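Local coordinates for protein D-ribose pyranase (Bacillus subtilis, PDB 1OGE) that probably interconverts the beta-pyran and beta-furan forms of D-ribose, a step of ribose degradation, as a decamer built from two pentamers, at residues Ile26-Leu31 with Tyr120-Leu125. Residues are numbered along the deposited sequence; the frame is centred on the assembly and turned at random.
With RP5 (5-O-phosphono-beta-D-ribofuranose), chain G.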
loop_
_atom_site.group_PDB
_atom_site.type_symbol
_atom_site.label_atom_id
_atom_site.label_comp_id
_atom_site.label_asym_id
_atom_site.label_seq_id
_atom_site.Cartn_x
_atom_site.Cartn_y
_atom_site.Cartn_z
ATOM N N ILE A 26 -21.828 18.729 -2.593
ATOM C CA ILE A 26 -21.295 19.854 -3.352
ATOM C C ILE A 26 -21.097 20.869 -2.250
ATOM O O ILE A 26 -22.048 21.248 -1.566
ATOM C CB ILE A 26 -22.300 20.408 -4.375
ATOM C CG1 ILE A 26 -22.614 19.338 -5.421
ATOM C CG2 ILE A 26 -21.712 21.640 -5.059
ATOM C CD1 ILE A 26 -23.663 19.768 -6.441
ATOM N N ALA A 27 -19.860 21.304 -2.067
ATOM C CA ALA A 27 -19.562 22.218 -0.983
ATOM C C ALA A 27 -18.998 23.551 -1.403
ATOM O O ALA A 27 -18.471 23.699 -2.505
ATOM C CB ALA A 27 -18.588 21.546 -0.019
ATOM N N ASP A 28 -19.123 24.525 -0.503
ATOM C CA ASP A 28 -18.559 25.839 -0.740
ATOM C C ASP A 28 -17.094 25.672 -0.331
ATOM O O ASP A 28 -16.699 24.596 0.115
ATOM C CB ASP A 28 -19.277 26.902 0.107
ATOM C CG ASP A 28 -19.273 26.583 1.597
ATOM O OD1 ASP A 28 -20.346 26.726 2.228
ATOM O OD2 ASP A 28 -18.207 26.210 2.134
ATOM N N ALA A 29 -16.291 26.718 -0.477
ATOM C CA ALA A 29 -14.875 26.630 -0.151
ATOM C C ALA A 29 -14.528 26.386 1.325
ATOM O O ALA A 29 -13.379 26.072 1.644
ATOM C CB ALA A 29 -14.163 27.885 -0.641
ATOM N N GLY A 30 -15.507 26.510 2.217
ATOM C CA GLY A 30 -15.221 26.339 3.631
ATOM C C GLY A 30 -15.673 25.068 4.326
ATOM O O GLY A 30 -15.198 24.772 5.421
ATOM N N LEU A 31 -16.580 24.314 3.714
ATOM C CA LEU A 31 -17.069 23.095 4.343
ATOM C C LEU A 31 -15.954 22.092 4.650
ATOM O O LEU A 31 -15.170 21.736 3.771
ATOM C CB LEU A 31 -18.100 22.403 3.453
ATOM C CG LEU A 31 -18.747 21.186 4.124
ATOM C CD1 LEU A 31 -19.720 21.679 5.176
ATOM C CD2 LEU A 31 -19.472 20.316 3.103
ATOM N N TYR A 120 -23.232 28.711 3.856
ATOM C CA TYR A 120 -24.097 27.549 3.695
ATOM C C TYR A 120 -24.445 27.139 2.264
ATOM O O TYR A 120 -25.513 26.572 2.010
ATOM C CB TYR A 120 -25.372 27.762 4.512
ATOM C CG TYR A 120 -25.084 28.247 5.919
ATOM C CD1 TYR A 120 -24.909 29.606 6.186
ATOM C CD2 TYR A 120 -24.937 27.344 6.972
ATOM C CE1 TYR A 120 -24.591 30.055 7.469
ATOM C CE2 TYR A 120 -24.616 27.782 8.257
ATOM C CZ TYR A 120 -24.445 29.138 8.498
ATOM O OH TYR A 120 -24.129 29.574 9.765
ATOM N N ALA A 121 -23.541 27.418 1.331
ATOM C CA ALA A 121 -23.761 27.035 -0.056
ATOM C C ALA A 121 -23.272 25.594 -0.198
ATOM O O ALA A 121 -22.240 25.338 -0.822
ATOM C CB ALA A 121 -22.987 27.955 -0.994
ATOM N N ASN A 122 -24.012 24.668 0.411
ATOM C CA ASN A 122 -23.687 23.243 0.372
ATOM C C ASN A 122 -24.966 22.429 0.222
ATOM O O ASN A 122 -26.033 22.846 0.666
ATOM C CB ASN A 122 -22.998 22.783 1.668
ATOM C CG ASN A 122 -21.846 23.678 2.085
ATOM O OD1 ASN A 122 -22.031 24.626 2.849
ATOM N ND2 ASN A 122 -20.650 23.386 1.583
ATOM N N CYS A 123 -24.860 21.261 -0.402
ATOM C CA CYS A 123 -26.019 20.391 -0.547
ATOM C C CYS A 123 -25.606 18.951 -0.814
ATOM O O CYS A 123 -24.530 18.685 -1.352
ATOM C CB CYS A 123 -26.946 20.883 -1.668
ATOM S SG CYS A 123 -26.380 20.548 -3.339
ATOM N N ILE A 124 -26.470 18.029 -0.414
ATOM C CA ILE A 124 -26.246 16.605 -0.599
ATOM C C ILE A 124 -27.220 16.085 -1.654
ATOM O O ILE A 124 -28.431 16.254 -1.517
ATOM C CB ILE A 124 -26.491 15.826 0.723
ATOM C CG1 ILE A 124 -25.358 16.107 1.714
ATOM C CG2 ILE A 124 -26.618 14.328 0.447
ATOM C CD1 ILE A 124 -25.556 15.434 3.072
ATOM N N LEU A 125 -26.694 15.471 -2.708
ATOM C CA LEU A 125 -27.553 14.907 -3.751
ATOM C C LEU A 125 -27.658 13.406 -3.532
ATOM O O LEU A 125 -26.646 12.706 -3.501
ATOM C CB LEU A 125 -26.974 15.162 -5.144
ATOM C CG LEU A 125 -26.777 16.604 -5.593
ATOM C CD1 LEU A 125 -26.303 16.606 -7.034
ATOM C CD2 LEU A 125 -28.082 17.375 -5.459
HETATM C C1 RP5 G . -18.672 25.622 6.821
HETATM O O4 RP5 G . -18.838 26.753 7.646
HETATM C C2 RP5 G . -19.249 26.009 5.460
HETATM O O2 RP5 G . -18.279 26.731 4.718
HETATM C C3 RP5 G . -20.376 26.956 5.859
HETATM O O3 RP5 G . -20.598 27.844 4.771
HETATM C C4 RP5 G . -19.837 27.620 7.135
HETATM C C5 RP5 G . -20.947 27.850 8.183
HETATM O O5 RP5 G . -20.417 28.459 9.382
HETATM P "P'" RP5 G . -20.337 30.039 9.375
HETATM O O1X RP5 G . -19.796 30.511 10.667
HETATM O O2X RP5 G . -19.403 30.495 8.242
HETATM O O3X RP5 G . -21.728 30.640 9.155
HETATM O O1 RP5 G . -19.397 24.601 7.456
#
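Ile-26 and Cys-123 are joined as an antiparallel hydrogen-bonded pair. Ile-26 N donates to Cys-123 O at 3.0 Å, and Cys-123 N donates back to Ile-26 O. Ile-26 O also receives a CA-H...O contact from Asn-122. The Ile-26 and Cys-123 side chains lie on the same face of the sheet. Ile-26 CG1 is anti to the carbonyl carbon (chi1 -63°), and its tip, CD1, meets Cys-123 SG and Leu-125 CD1, each at 4.2 Å. Helix 51-61 covers this face, with Phe-51 touching both Ile-26 and Cys-123. Strands 23-27 and 123-127 are the central pair of a six-stranded mixed sheet. Past this pair the two segments stay close, with Ala-27 CA 4.5 Å from Asn-122 CA, and run on into loops that form part of the sugar site. Asn-122 turns its amide in beside Ala-27, Asp-28 and Leu-31. The amide plane stands 68° from the Asp-28 carboxylate, and Leu-31 packs its aliphatic carbons against the amide. Asp-28 CG sits between its backbone N and carbonyl carbon (chi1 55°). This lets OD2 accept from Gly-30 N at 2.7 Å, an Asx turn, and from Leu-31 N. The carboxylate is thus held by its own loop while it grips the sugar of the bound ribose 5-phosphate. O2 of RP5 donates to Asp-28 OD2 at 2.6 Å, and O3 to Asp-28 OD1 at 2.8 Å. Tyr-120 N donates to the same O3 from the other segment, and RP5 C5 lies over one face of the Tyr-120 ring. With an alanine replacing Asp-28, both sugar hydroxyls would probably lack their acceptor and the 28-31 turn could shift. His-98, and His-20 of the second subunit, complete the site with hydrogen bonds to RP5.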